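Long-range contacts in CcbJ (Streptomyces caelestis, PDB 4HGZ), which probably transfers a methyl group from S-adenosyl-L-methionine to a nitrogen of its substrate: residues V66-V71 against V132-F137; H88-S93 against G118-L123; D191-L196 against V214-G219; S209-V214 against I221-Y226; G244-E249 against V269-A274. All coordinates share one frame; numbering follows the deposited sequence.

Contact 1 of 5, residues V66-V71 against V132-F137; sequences VLELGV and VVFAAF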
# COMPACT_ATOMS: atom_id res chain seq x y z
N VAL C 66 -19.39 -41.41 -2.11
CA VAL C 66 -18.91 -40.22 -1.44
C VAL C 66 -20.05 -39.22 -1.23
O VAL C 66 -21.04 -39.24 -1.95
CB VAL C 66 -17.79 -39.52 -2.24
CG1 VAL C 66 -16.66 -40.50 -2.51
CG2 VAL C 66 -18.33 -38.97 -3.54
N LEU C 67 -19.87 -38.35 -0.24
CA LEU C 67 -20.88 -37.36 0.09
C LEU C 67 -20.31 -35.97 -0.15
O LEU C 67 -19.29 -35.62 0.43
CB LEU C 67 -21.27 -37.50 1.55
CG LEU C 67 -22.38 -36.59 2.07
CD1 LEU C 67 -23.73 -37.15 1.68
CD2 LEU C 67 -22.28 -36.43 3.58
N GLU C 68 -20.95 -35.19 -1.02
CA GLU C 68 -20.56 -33.80 -1.19
C GLU C 68 -21.47 -32.86 -0.39
O GLU C 68 -22.67 -32.80 -0.63
CB GLU C 68 -20.53 -33.36 -2.66
CG GLU C 68 -20.05 -31.91 -2.78
CD GLU C 68 -19.95 -31.36 -4.20
OE1 GLU C 68 -20.36 -32.05 -5.16
OE2 GLU C 68 -19.47 -30.20 -4.35
N LEU C 69 -20.89 -32.15 0.56
CA LEU C 69 -21.61 -31.10 1.25
C LEU C 69 -21.61 -29.87 0.36
O LEU C 69 -20.55 -29.42 -0.06
CB LEU C 69 -20.92 -30.78 2.57
CG LEU C 69 -20.72 -31.95 3.52
CD1 LEU C 69 -20.19 -31.46 4.85
CD2 LEU C 69 -22.04 -32.66 3.71
N GLY C 70 -22.79 -29.32 0.07
CA GLY C 70 -22.90 -28.12 -0.75
C GLY C 70 -22.68 -28.42 -2.21
O GLY C 70 -21.82 -27.83 -2.86
N VAL C 71 -23.48 -29.34 -2.73
CA VAL C 71 -23.27 -29.88 -4.07
C VAL C 71 -23.77 -28.95 -5.18
O VAL C 71 -23.54 -29.21 -6.35
CB VAL C 71 -23.97 -31.24 -4.17
CG1 VAL C 71 -25.48 -31.06 -4.07
CG2 VAL C 71 -23.57 -31.97 -5.44
N VAL C 132 -15.50 -40.91 1.40
CA VAL C 132 -15.01 -39.55 1.39
C VAL C 132 -16.17 -38.59 1.62
O VAL C 132 -17.22 -38.70 0.98
CB VAL C 132 -14.39 -39.21 0.04
CG1 VAL C 132 -13.79 -37.81 0.06
CG2 VAL C 132 -13.35 -40.24 -0.33
N VAL C 133 -15.99 -37.65 2.54
CA VAL C 133 -16.95 -36.56 2.69
C VAL C 133 -16.19 -35.31 2.32
O VAL C 133 -15.08 -35.09 2.81
CB VAL C 133 -17.46 -36.43 4.12
CG1 VAL C 133 -18.41 -35.28 4.22
CG2 VAL C 133 -18.14 -37.73 4.58
N PHE C 134 -16.75 -34.49 1.43
CA PHE C 134 -16.01 -33.30 1.04
C PHE C 134 -16.85 -32.06 0.90
O PHE C 134 -18.07 -32.12 0.71
CB PHE C 134 -15.18 -33.52 -0.23
CG PHE C 134 -15.99 -33.64 -1.49
CD1 PHE C 134 -16.14 -32.56 -2.34
CD2 PHE C 134 -16.56 -34.86 -1.84
CE1 PHE C 134 -16.88 -32.68 -3.52
CE2 PHE C 134 -17.30 -34.99 -3.02
CZ PHE C 134 -17.46 -33.89 -3.85
N ALA C 135 -16.15 -30.94 0.96
CA ALA C 135 -16.77 -29.64 0.92
C ALA C 135 -15.87 -28.70 0.12
O ALA C 135 -14.86 -28.23 0.61
CB ALA C 135 -16.96 -29.13 2.33
N ALA C 136 -16.25 -28.44 -1.12
CA ALA C 136 -15.46 -27.63 -2.03
C ALA C 136 -15.74 -26.14 -1.91
O ALA C 136 -16.68 -25.72 -1.24
CB ALA C 136 -15.69 -28.10 -3.45
N PHE C 137 -14.90 -25.34 -2.55
CA PHE C 137 -15.04 -23.89 -2.60
C PHE C 137 -15.78 -23.27 -1.40
O PHE C 137 -16.92 -22.82 -1.53
CB PHE C 137 -15.71 -23.46 -3.91
CG PHE C 137 -15.41 -22.03 -4.28
CD1 PHE C 137 -14.13 -21.51 -4.12
CD2 PHE C 137 -16.41 -21.22 -4.82
CE1 PHE C 137 -13.84 -20.18 -4.47
CE2 PHE C 137 -16.13 -19.89 -5.18
CZ PHE C 137 -14.84 -19.37 -5.00
O HOH W 1 -18.80 -28.40 -2.13
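The side chain of E68 lies over one face of the F134 ring, its CB 3.3 Å from F134 CZ. CG and the carboxylate carbon continue past CE1 and CZ, and the carboxylate plane is turned only 25° from the ring. E68 reaches over the ring in this way because its chain is extended, with CG trans to the backbone N (chi1 -178°). F134 CG sits between its own backbone N and carbonyl carbon, and the ring swings toward strand 66-69; V66 CG2 meets its edge at CE2, 4.1 Å away. On the side of the sheet that carries E68 and F134, V66 CG1 and V132 CB lie alongside each other at 3.6 Å. The opposite face of the sheet carries L67 and V133, side by side through CD2 and CG1, with L69 CG crossing the same V133 methyl.

These are neighbouring parallel strands at the centre of a Rossmann-like methyltransferase sheet. L67 N gives its hydrogen to V132 O, F134 N to L67 O and L69 N to F134 O, the last at 2.8 Å. Beyond the final pair the strands part, and a water takes over: it accepts from A136 N at 2.7 Å and is also hydrogen-bonded to E68 OE2 and L69 O. Around this core, L80 of helix 77-82 packs on V66 and F134, while F120, of the S-adenosyl-L-homocysteine site, touches L67 and L69.

Contact 2 of 5, residues H88-S93 against G118-L123; sequences HGVESS and GNFAKL
V90 turns CG1 trans to its backbone N (chi1 176°), and this branch carries most of the contact, meeting L123 CD1 tip to tip at 3.8 Å. The same methyl lies 3.5 Å from G118 O and, farther off, faces F120 CB. The site is the C-terminal edge of a Rossmann-like methyltransferase sheet, where strand 87-91 ends and the loop after strand 113-117 folds back beside it. E91, N119 and F120 all belong to the S-adenosyl-L-homocysteine site of this enzyme. The backbone link is G118 N to E91 O, 3.0 Å long; it is nearly straight at the hydrogen, yet the donor stands well above the carbonyl plane. The E91 side chain leaves the backbone away from the loop: OE1 accepts from S93 N at 3.1 Å on its anti side, and OE2 accepts from G72 N in the glycine-rich turn. An acid so placed at the end of the second strand usually binds the cofactor ribose in this family. Across from it, N119 shapes the loop, its backbone O accepting from both K122 N and L123 N. Its side chain closes an Asx turn, A121 N donating to N119 OD1 over 2.8 Å.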
# COMPACT_ATOMS: atom_id res chain seq x y z
N HIS C 88 -23.59 -38.96 -3.39
CA HIS C 88 -24.72 -38.37 -2.69
C HIS C 88 -24.40 -36.91 -2.42
O HIS C 88 -23.37 -36.59 -1.81
CB HIS C 88 -24.95 -39.11 -1.38
CG HIS C 88 -25.22 -40.57 -1.56
ND1 HIS C 88 -25.62 -41.39 -0.52
CD2 HIS C 88 -25.18 -41.35 -2.66
CE1 HIS C 88 -25.80 -42.61 -0.98
NE2 HIS C 88 -25.54 -42.61 -2.28
N GLY C 89 -25.25 -36.00 -2.88
CA GLY C 89 -24.99 -34.58 -2.70
C GLY C 89 -26.03 -33.85 -1.87
O GLY C 89 -27.22 -33.86 -2.21
N VAL C 90 -25.59 -33.22 -0.79
CA VAL C 90 -26.46 -32.42 0.05
C VAL C 90 -26.45 -30.95 -0.36
O VAL C 90 -25.39 -30.37 -0.61
CB VAL C 90 -26.04 -32.51 1.52
CG1 VAL C 90 -26.89 -31.58 2.37
CG2 VAL C 90 -26.16 -33.94 2.02
N GLU C 91 -27.63 -30.34 -0.42
CA GLU C 91 -27.78 -28.94 -0.79
C GLU C 91 -29.04 -28.34 -0.15
O GLU C 91 -30.11 -28.92 -0.25
CB GLU C 91 -27.87 -28.79 -2.30
CG GLU C 91 -28.07 -27.35 -2.75
CD GLU C 91 -26.99 -26.45 -2.19
OE1 GLU C 91 -27.32 -25.34 -1.69
OE2 GLU C 91 -25.81 -26.86 -2.25
N SER C 92 -28.90 -27.17 0.48
CA SER C 92 -30.02 -26.52 1.16
C SER C 92 -30.88 -25.66 0.24
O SER C 92 -32.05 -25.42 0.53
CB SER C 92 -29.53 -25.67 2.34
OG SER C 92 -28.59 -24.69 1.92
N SER C 93 -30.29 -25.20 -0.85
CA SER C 93 -31.02 -24.38 -1.81
C SER C 93 -31.91 -25.22 -2.71
O SER C 93 -31.42 -26.02 -3.51
CB SER C 93 -30.05 -23.57 -2.67
OG SER C 93 -30.73 -23.00 -3.77
N GLY C 118 -31.58 -30.57 1.82
CA GLY C 118 -31.65 -30.30 3.24
C GLY C 118 -30.44 -29.62 3.85
O GLY C 118 -29.43 -29.39 3.20
N ASN C 119 -30.57 -29.29 5.12
CA ASN C 119 -29.51 -28.73 5.91
C ASN C 119 -28.76 -29.90 6.53
O ASN C 119 -29.35 -30.73 7.21
CB ASN C 119 -30.10 -27.80 6.98
CG ASN C 119 -29.16 -27.57 8.15
OD1 ASN C 119 -28.00 -27.97 8.13
ND2 ASN C 119 -29.67 -26.91 9.19
N PHE C 120 -27.46 -29.96 6.25
CA PHE C 120 -26.67 -31.12 6.64
C PHE C 120 -26.79 -31.45 8.12
O PHE C 120 -26.82 -32.61 8.52
CB PHE C 120 -25.20 -30.91 6.28
CG PHE C 120 -24.33 -32.08 6.59
CD1 PHE C 120 -24.66 -33.35 6.12
CD2 PHE C 120 -23.18 -31.93 7.35
CE1 PHE C 120 -23.86 -34.43 6.41
CE2 PHE C 120 -22.37 -33.01 7.63
CZ PHE C 120 -22.71 -34.27 7.17
N ALA C 121 -26.84 -30.41 8.95
CA ALA C 121 -26.81 -30.57 10.38
C ALA C 121 -28.03 -31.34 10.88
O ALA C 121 -28.00 -31.93 11.96
CB ALA C 121 -26.71 -29.21 11.06
N LYS C 122 -29.10 -31.34 10.08
CA LYS C 122 -30.38 -31.90 10.50
C LYS C 122 -30.77 -33.16 9.75
O LYS C 122 -31.63 -33.91 10.21
CB LYS C 122 -31.49 -30.85 10.37
CG LYS C 122 -31.45 -29.82 11.48
CD LYS C 122 -32.16 -28.53 11.10
CE LYS C 122 -32.14 -27.57 12.28
NZ LYS C 122 -32.62 -26.21 11.94
N LEU C 123 -30.15 -33.39 8.60
CA LEU C 123 -30.46 -34.58 7.80
C LEU C 123 -30.02 -35.87 8.48
O LEU C 123 -28.91 -35.96 8.99
CB LEU C 123 -29.82 -34.50 6.42
CG LEU C 123 -30.69 -33.78 5.39
CD1 LEU C 123 -29.81 -33.04 4.40
CD2 LEU C 123 -31.58 -34.77 4.69

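Contact 3 of 5, residues D191-L196 against V214-G219; sequences DTAVHL and VLSEGG
L196 and L215 form the apolar centre, their side chains crossing at about a right angle with CD1 against CD1 at 3.6 Å. V194 adds its CG2, 4.0 Å from L215 CB; chi1 of -51° sets CG1 beside the backbone N and leaves CG2 between N and the carbonyl carbon. On the other face of the sheet V214 lies alongside H195, and its CG1 sits over the imidazole in a CH-pi contact, 4.3 Å from the ring centroid. The imidazole is hydrogen-bonded to E190 at NE2 and to H212 at ND1. Next along, A193 and S216 form a non-hydrogen-bonded pair of small side chains, with backbones close together. V194 and L215 exchange two hydrogen bonds, V194 N to L215 O being 3.0 Å. Toward the turn the contact becomes polar. E217 N donates to T192 O, and a water gives one hydrogen to D191 O and another to E217 OE1, the latter at 2.8 Å. The E217 carboxylate also reaches the second subunit, where it pairs with R222 and accepts from L223 N. The two strands make an antiparallel hairpin, flanked within the same four-stranded sheet by strand 181-189 beyond 193-202 and strand 221-229 beyond 207-216.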
# COMPACT_ATOMS: atom_id res chain seq x y z
N ASP C 191 -18.62 -8.32 -22.67
CA ASP C 191 -18.94 -7.30 -23.67
C ASP C 191 -20.06 -6.38 -23.20
O ASP C 191 -20.03 -5.18 -23.46
CB ASP C 191 -19.30 -7.95 -25.01
CG ASP C 191 -18.37 -9.10 -25.38
OD1 ASP C 191 -17.62 -9.57 -24.50
OD2 ASP C 191 -18.39 -9.54 -26.56
N THR C 192 -21.05 -6.94 -22.52
CA THR C 192 -22.26 -6.19 -22.17
C THR C 192 -22.57 -6.16 -20.67
O THR C 192 -23.66 -5.78 -20.27
CB THR C 192 -23.52 -6.76 -22.89
OG1 THR C 192 -23.83 -8.06 -22.36
CG2 THR C 192 -23.30 -6.88 -24.42
N ALA C 193 -21.62 -6.57 -19.84
CA ALA C 193 -21.83 -6.52 -18.40
C ALA C 193 -20.50 -6.54 -17.66
O ALA C 193 -19.51 -7.04 -18.18
CB ALA C 193 -22.70 -7.67 -17.94
N VAL C 194 -20.49 -5.99 -16.46
CA VAL C 194 -19.34 -6.10 -15.59
C VAL C 194 -19.76 -6.77 -14.29
O VAL C 194 -20.86 -6.54 -13.79
CB VAL C 194 -18.70 -4.73 -15.28
CG1 VAL C 194 -18.44 -3.97 -16.57
CG2 VAL C 194 -19.61 -3.92 -14.39
N HIS C 195 -18.87 -7.62 -13.78
CA HIS C 195 -19.07 -8.28 -12.51
C HIS C 195 -18.13 -7.66 -11.48
O HIS C 195 -16.91 -7.66 -11.65
CB HIS C 195 -18.79 -9.78 -12.64
CG HIS C 195 -19.69 -10.47 -13.62
ND1 HIS C 195 -20.66 -11.37 -13.25
CD2 HIS C 195 -19.77 -10.37 -14.97
CE1 HIS C 195 -21.30 -11.80 -14.32
NE2 HIS C 195 -20.78 -11.21 -15.38
N LEU C 196 -18.72 -7.12 -10.42
CA LEU C 196 -17.96 -6.45 -9.37
C LEU C 196 -18.27 -7.08 -8.02
O LEU C 196 -19.19 -7.88 -7.90
CB LEU C 196 -18.33 -4.96 -9.35
CG LEU C 196 -18.42 -4.39 -10.76
CD1 LEU C 196 -19.22 -3.10 -10.81
CD2 LEU C 196 -17.02 -4.17 -11.29
N VAL C 214 -23.69 -7.51 -10.58
CA VAL C 214 -23.67 -7.54 -12.04
C VAL C 214 -24.40 -6.31 -12.58
O VAL C 214 -25.58 -6.10 -12.29
CB VAL C 214 -24.37 -8.82 -12.59
CG1 VAL C 214 -24.14 -8.96 -14.07
CG2 VAL C 214 -23.86 -10.06 -11.89
N LEU C 215 -23.68 -5.47 -13.33
CA LEU C 215 -24.29 -4.31 -13.98
C LEU C 215 -24.33 -4.57 -15.47
O LEU C 215 -23.33 -5.02 -16.04
CB LEU C 215 -23.46 -3.05 -13.72
CG LEU C 215 -23.00 -2.78 -12.30
CD1 LEU C 215 -22.16 -1.51 -12.26
CD2 LEU C 215 -24.20 -2.65 -11.39
N SER C 216 -25.46 -4.30 -16.10
CA SER C 216 -25.63 -4.64 -17.51
C SER C 216 -25.93 -3.43 -18.36
O SER C 216 -26.58 -2.48 -17.90
CB SER C 216 -26.73 -5.70 -17.68
OG SER C 216 -26.71 -6.64 -16.62
N GLU C 217 -25.48 -3.47 -19.61
CA GLU C 217 -25.69 -2.39 -20.57
C GLU C 217 -27.10 -1.80 -20.52
O GLU C 217 -27.29 -0.60 -20.67
CB GLU C 217 -25.38 -2.86 -21.99
CG GLU C 217 -25.50 -1.76 -23.04
CD GLU C 217 -24.47 -0.66 -22.88
OE1 GLU C 217 -23.28 -0.98 -22.64
OE2 GLU C 217 -24.84 0.53 -23.01
N GLY C 218 -28.10 -2.64 -20.30
CA GLY C 218 -29.46 -2.12 -20.21
C GLY C 218 -29.66 -1.11 -19.09
O GLY C 218 -30.40 -0.13 -19.22
N GLY C 219 -29.00 -1.36 -17.96
CA GLY C 219 -29.31 -0.64 -16.74
C GLY C 219 -29.77 -1.61 -15.67
O GLY C 219 -30.10 -1.21 -14.56
O HOH W 2 -21.74 -2.68 -24.21

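Contact 4 of 5, residues S209-V214 against I221-Y226; sequences SAHHIV and IRLFPY
The H211 imidazole is covered on one face by P225, whose CG makes a CH-pi contact 4.1 Å from the ring centroid, while L223 CB meets its edge in plane, 3.4 Å from ND1. On the other side of the sheet, the phenol of Y226 is folded back over A210: chi1 of 73° turns the ring toward strand 209-214, and A210 CB lies over its face, 3.9 Å from the centroid. The Y226 hydroxyl bonds to E197. F224 is approached at its edge instead, by V214 CG2 at 4.0 Å from CE2 and by H212 O. Its CD2 in turn comes to the edge of the H212 ring, which is hydrogen-bonded through NE2 to H195 ND1. The R222 chain bends twice and lays one face of its guanidinium against F224 CZ, offset toward the rim. Its NH1 makes a long, weak ion pair with E217 of the third subunit, whose OE1 also accepts from L223 N. Between H211 and the turn, I213 and L223 run side by side, CG1 to CD2 at 3.9 Å.

Three hydrogen-bonded pairs, A210 with Y226, H212 with F224 and V214 with R222, each exchange two backbone bonds; F224 N to H212 O is 2.7 Å. This regular ladder is that of an antiparallel beta hairpin, formed by strand 207-216 and strand 221-229, one of the two outermost strands of the four-stranded sheet.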
# COMPACT_ATOMS: atom_id res chain seq x y z
N SER C 209 -18.61 -10.53 4.46
CA SER C 209 -19.96 -10.34 4.00
C SER C 209 -19.87 -9.52 2.71
O SER C 209 -19.33 -8.41 2.70
CB SER C 209 -20.78 -9.62 5.06
OG SER C 209 -22.05 -9.27 4.56
N ALA C 210 -20.38 -10.08 1.62
CA ALA C 210 -20.18 -9.48 0.32
C ALA C 210 -21.41 -9.58 -0.57
O ALA C 210 -22.28 -10.42 -0.36
CB ALA C 210 -18.99 -10.13 -0.36
N HIS C 211 -21.46 -8.70 -1.56
CA HIS C 211 -22.37 -8.84 -2.68
C HIS C 211 -21.56 -9.04 -3.94
O HIS C 211 -20.62 -8.28 -4.22
CB HIS C 211 -23.19 -7.57 -2.87
CG HIS C 211 -24.33 -7.44 -1.91
ND1 HIS C 211 -25.64 -7.41 -2.33
CD2 HIS C 211 -24.36 -7.34 -0.57
CE1 HIS C 211 -26.43 -7.29 -1.28
NE2 HIS C 211 -25.68 -7.24 -0.20
N HIS C 212 -21.92 -10.06 -4.71
CA HIS C 212 -21.46 -10.12 -6.08
C HIS C 212 -22.44 -9.26 -6.87
O HIS C 212 -23.64 -9.48 -6.80
CB HIS C 212 -21.44 -11.56 -6.59
CG HIS C 212 -20.95 -11.69 -8.00
ND1 HIS C 212 -19.64 -11.98 -8.31
CD2 HIS C 212 -21.60 -11.56 -9.19
CE1 HIS C 212 -19.50 -12.02 -9.63
NE2 HIS C 212 -20.68 -11.77 -10.18
N ILE C 213 -21.92 -8.26 -7.58
CA ILE C 213 -22.75 -7.32 -8.35
C ILE C 213 -22.58 -7.50 -9.86
O ILE C 213 -21.47 -7.61 -10.36
CB ILE C 213 -22.35 -5.88 -8.02
CG1 ILE C 213 -22.35 -5.67 -6.51
CG2 ILE C 213 -23.27 -4.90 -8.71
CD1 ILE C 213 -21.73 -4.35 -6.08
N VAL C 214 -23.69 -7.51 -10.58
CA VAL C 214 -23.67 -7.54 -12.04
C VAL C 214 -24.40 -6.31 -12.58
O VAL C 214 -25.58 -6.10 -12.29
CB VAL C 214 -24.37 -8.82 -12.59
CG1 VAL C 214 -24.14 -8.96 -14.07
CG2 VAL C 214 -23.86 -10.06 -11.89
N ILE C 221 -29.43 -4.41 -12.74
CA ILE C 221 -28.51 -4.64 -11.64
C ILE C 221 -28.88 -5.91 -10.87
O ILE C 221 -30.02 -6.06 -10.44
CB ILE C 221 -28.49 -3.47 -10.66
CG1 ILE C 221 -28.12 -2.17 -11.37
CG2 ILE C 221 -27.55 -3.76 -9.50
CD1 ILE C 221 -28.20 -0.94 -10.47
N ARG C 222 -27.93 -6.81 -10.68
CA ARG C 222 -28.19 -8.01 -9.91
C ARG C 222 -27.21 -8.12 -8.76
O ARG C 222 -26.00 -8.05 -8.94
CB ARG C 222 -28.09 -9.25 -10.80
CG ARG C 222 -28.99 -9.17 -12.03
CD ARG C 222 -30.44 -9.51 -11.71
NE ARG C 222 -30.65 -10.95 -11.71
CZ ARG C 222 -30.86 -11.69 -10.62
NH1 ARG C 222 -30.91 -11.12 -9.42
NH2 ARG C 222 -31.04 -13.00 -10.74
N LEU C 223 -27.75 -8.29 -7.56
CA LEU C 223 -26.93 -8.44 -6.36
C LEU C 223 -27.00 -9.87 -5.85
O LEU C 223 -28.08 -10.45 -5.74
CB LEU C 223 -27.40 -7.47 -5.28
CG LEU C 223 -27.54 -6.01 -5.69
CD1 LEU C 223 -28.13 -5.21 -4.54
CD2 LEU C 223 -26.18 -5.45 -6.10
N PHE C 224 -25.85 -10.46 -5.56
CA PHE C 224 -25.82 -11.82 -5.02
C PHE C 224 -25.03 -11.84 -3.72
O PHE C 224 -23.81 -11.91 -3.72
CB PHE C 224 -25.21 -12.79 -6.05
CG PHE C 224 -25.98 -12.86 -7.34
CD1 PHE C 224 -27.02 -13.77 -7.50
CD2 PHE C 224 -25.69 -12.00 -8.40
CE1 PHE C 224 -27.75 -13.84 -8.70
CE2 PHE C 224 -26.42 -12.06 -9.59
CZ PHE C 224 -27.44 -12.98 -9.74
N PRO C 225 -25.74 -11.74 -2.59
CA PRO C 225 -25.14 -11.65 -1.27
C PRO C 225 -24.55 -12.97 -0.81
O PRO C 225 -25.06 -14.04 -1.14
CB PRO C 225 -26.33 -11.32 -0.36
CG PRO C 225 -27.42 -10.87 -1.28
CD PRO C 225 -27.21 -11.62 -2.54
N TYR C 226 -23.48 -12.89 -0.04
CA TYR C 226 -22.96 -14.07 0.63
C TYR C 226 -22.17 -13.72 1.91
O TYR C 226 -21.86 -12.56 2.16
CB TYR C 226 -22.17 -14.96 -0.36
CG TYR C 226 -20.82 -14.42 -0.78
CD1 TYR C 226 -19.68 -14.73 -0.07
CD2 TYR C 226 -20.69 -13.60 -1.90
CE1 TYR C 226 -18.45 -14.25 -0.44
CE2 TYR C 226 -19.46 -13.11 -2.29
CZ TYR C 226 -18.34 -13.44 -1.56
OH TYR C 226 -17.10 -12.96 -1.92

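Contact 5 of 5, residues G244-E249 against V269-A274; sequences GLELVE and VYRAAA
Strands 245-249 and 269-272 run antiparallel but strongly twisted, at 136°, with a classic beta bulge where V248 and E249 both face V269. Of the side chains, E246 and R271 form the one salt bridge, OE2 to NH2 at 3.1 Å. CG of E246 lies between its backbone N and carbonyl carbon (chi1 77°), and the extended chain beyond carries the carboxylate across to the arginine, the two planar groups being tilted 30° apart. V248 crosses the R271 chain at about a right angle, CG1 against its methylenes. E249 lies alongside V269, with CG 3.5 Å from CG2, and turns its OE1 to H251. On the opposite face, L247 CD1 sits over the Y270 ring in a CH-pi contact, 4.1 Å from the centroid. L245 CB approaches Y270 CB at 4.0 Å.

At the bulge, V269 O takes the hydrogen of V248 N at 2.8 Å and a weak bond from E249 N, while V269 N donates back to E249 O. Upstream the register is regular: E246 and R271 exchange two bonds, and A273 N reaches G244 O at 3.0 Å, just where G244 closes the preceding helix in a Schellman motif.

This pair closes one side of the methyltransferase sheet, strand 245-251 being its outermost member and strand 265-272 lying between it and strand 164-171. Helix 233-242 covers the face of L245, L247 and Y270, with Y270 OH bonded to D237, and helix 146-159 meets L245.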
# COMPACT_ATOMS: atom_id res chain seq x y z
N GLY C 244 -12.43 -34.81 16.42
CA GLY C 244 -11.92 -36.18 16.29
C GLY C 244 -11.22 -36.51 14.97
O GLY C 244 -11.12 -37.67 14.58
N LEU C 245 -10.72 -35.48 14.28
CA LEU C 245 -10.05 -35.67 12.99
C LEU C 245 -8.59 -35.26 13.10
O LEU C 245 -8.24 -34.43 13.93
CB LEU C 245 -10.72 -34.81 11.91
CG LEU C 245 -12.10 -35.20 11.41
CD1 LEU C 245 -12.69 -34.07 10.57
CD2 LEU C 245 -12.03 -36.50 10.64
N GLU C 246 -7.74 -35.84 12.24
CA GLU C 246 -6.32 -35.44 12.17
C GLU C 246 -5.87 -35.21 10.72
O GLU C 246 -6.23 -35.97 9.82
CB GLU C 246 -5.40 -36.45 12.87
CG GLU C 246 -5.15 -37.73 12.08
CD GLU C 246 -4.47 -38.83 12.90
OE1 GLU C 246 -4.03 -38.55 14.04
OE2 GLU C 246 -4.38 -39.98 12.40
N LEU C 247 -5.10 -34.14 10.51
CA LEU C 247 -4.64 -33.76 9.18
C LEU C 247 -3.69 -34.79 8.61
O LEU C 247 -2.74 -35.19 9.28
CB LEU C 247 -3.94 -32.41 9.25
CG LEU C 247 -3.46 -31.78 7.95
CD1 LEU C 247 -4.64 -31.36 7.10
CD2 LEU C 247 -2.56 -30.59 8.28
N VAL C 248 -3.92 -35.21 7.37
CA VAL C 248 -2.99 -36.11 6.71
C VAL C 248 -2.26 -35.46 5.54
O VAL C 248 -1.15 -35.87 5.21
CB VAL C 248 -3.64 -37.43 6.25
CG1 VAL C 248 -4.00 -38.26 7.45
CG2 VAL C 248 -4.87 -37.16 5.40
N GLU C 249 -2.86 -34.44 4.93
CA GLU C 249 -2.15 -33.72 3.89
C GLU C 249 -2.81 -32.40 3.53
O GLU C 249 -4.03 -32.24 3.67
CB GLU C 249 -1.98 -34.58 2.64
CG GLU C 249 -3.27 -35.12 2.07
CD GLU C 249 -3.05 -36.19 1.01
OE1 GLU C 249 -3.44 -35.97 -0.16
OE2 GLU C 249 -2.49 -37.25 1.34
N VAL C 269 -6.90 -32.70 3.75
CA VAL C 269 -7.43 -34.05 3.87
C VAL C 269 -7.24 -34.55 5.30
O VAL C 269 -6.11 -34.57 5.81
CB VAL C 269 -6.69 -35.00 2.93
CG1 VAL C 269 -7.35 -36.37 2.94
CG2 VAL C 269 -6.66 -34.44 1.54
N TYR C 270 -8.34 -34.96 5.92
CA TYR C 270 -8.34 -35.40 7.31
C TYR C 270 -8.80 -36.86 7.44
O TYR C 270 -9.60 -37.34 6.62
CB TYR C 270 -9.29 -34.53 8.14
CG TYR C 270 -8.92 -33.07 8.19
CD1 TYR C 270 -8.05 -32.59 9.15
CD2 TYR C 270 -9.45 -32.17 7.27
CE1 TYR C 270 -7.72 -31.25 9.21
CE2 TYR C 270 -9.12 -30.84 7.32
CZ TYR C 270 -8.25 -30.38 8.29
OH TYR C 270 -7.92 -29.04 8.33
N ARG C 271 -8.29 -37.53 8.47
CA ARG C 271 -8.70 -38.89 8.81
C ARG C 271 -9.30 -38.87 10.20
O ARG C 271 -9.13 -37.92 10.95
CB ARG C 271 -7.51 -39.84 8.85
CG ARG C 271 -7.04 -40.37 7.53
CD ARG C 271 -5.95 -41.41 7.74
NE ARG C 271 -4.89 -40.91 8.63
CZ ARG C 271 -3.90 -41.65 9.11
NH1 ARG C 271 -3.82 -42.94 8.82
NH2 ARG C 271 -2.99 -41.09 9.90
N ALA C 272 -9.99 -39.96 10.55
CA ALA C 272 -10.45 -40.16 11.91
C ALA C 272 -9.23 -40.40 12.77
O ALA C 272 -8.28 -41.02 12.31
CB ALA C 272 -11.37 -41.36 11.96
N ALA C 273 -9.24 -39.91 14.00
CA ALA C 273 -8.06 -40.03 14.86
C ALA C 273 -7.96 -41.40 15.52
O ALA C 273 -8.90 -41.86 16.17
CB ALA C 273 -8.06 -38.93 15.91
N ALA C 274 -6.81 -42.04 15.35
CA ALA C 274 -6.55 -43.36 15.93
C ALA C 274 -7.48 -43.68 17.12
O ALA C 274 -7.70 -42.85 18.00
CB ALA C 274 -5.08 -43.46 16.35

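Contacts 1 and 5 join strands of one mixed sheet, and contact 2 sets a loop against one of its strands; contacts 3 and 4 belong to a separate antiparallel sheet. Contact 1 is fully buried, joins parallel strands and is held by backbone bonds and one water bridging E68, L69 and A136. Contact 2 lies nearer the surface and supplies cofactor-site residues; G70 N and V90 O, 2.9 Å apart, link the two. Contact 5 closes the far side of that sheet, with a bulge and a salt bridge near the surface. Contacts 3 and 4 share V214 and strand 207-216, mix aromatic and aliphatic packing, and meet other subunits. Contacts 3 and 5 lie farthest apart, their centres about 45 Å from each other.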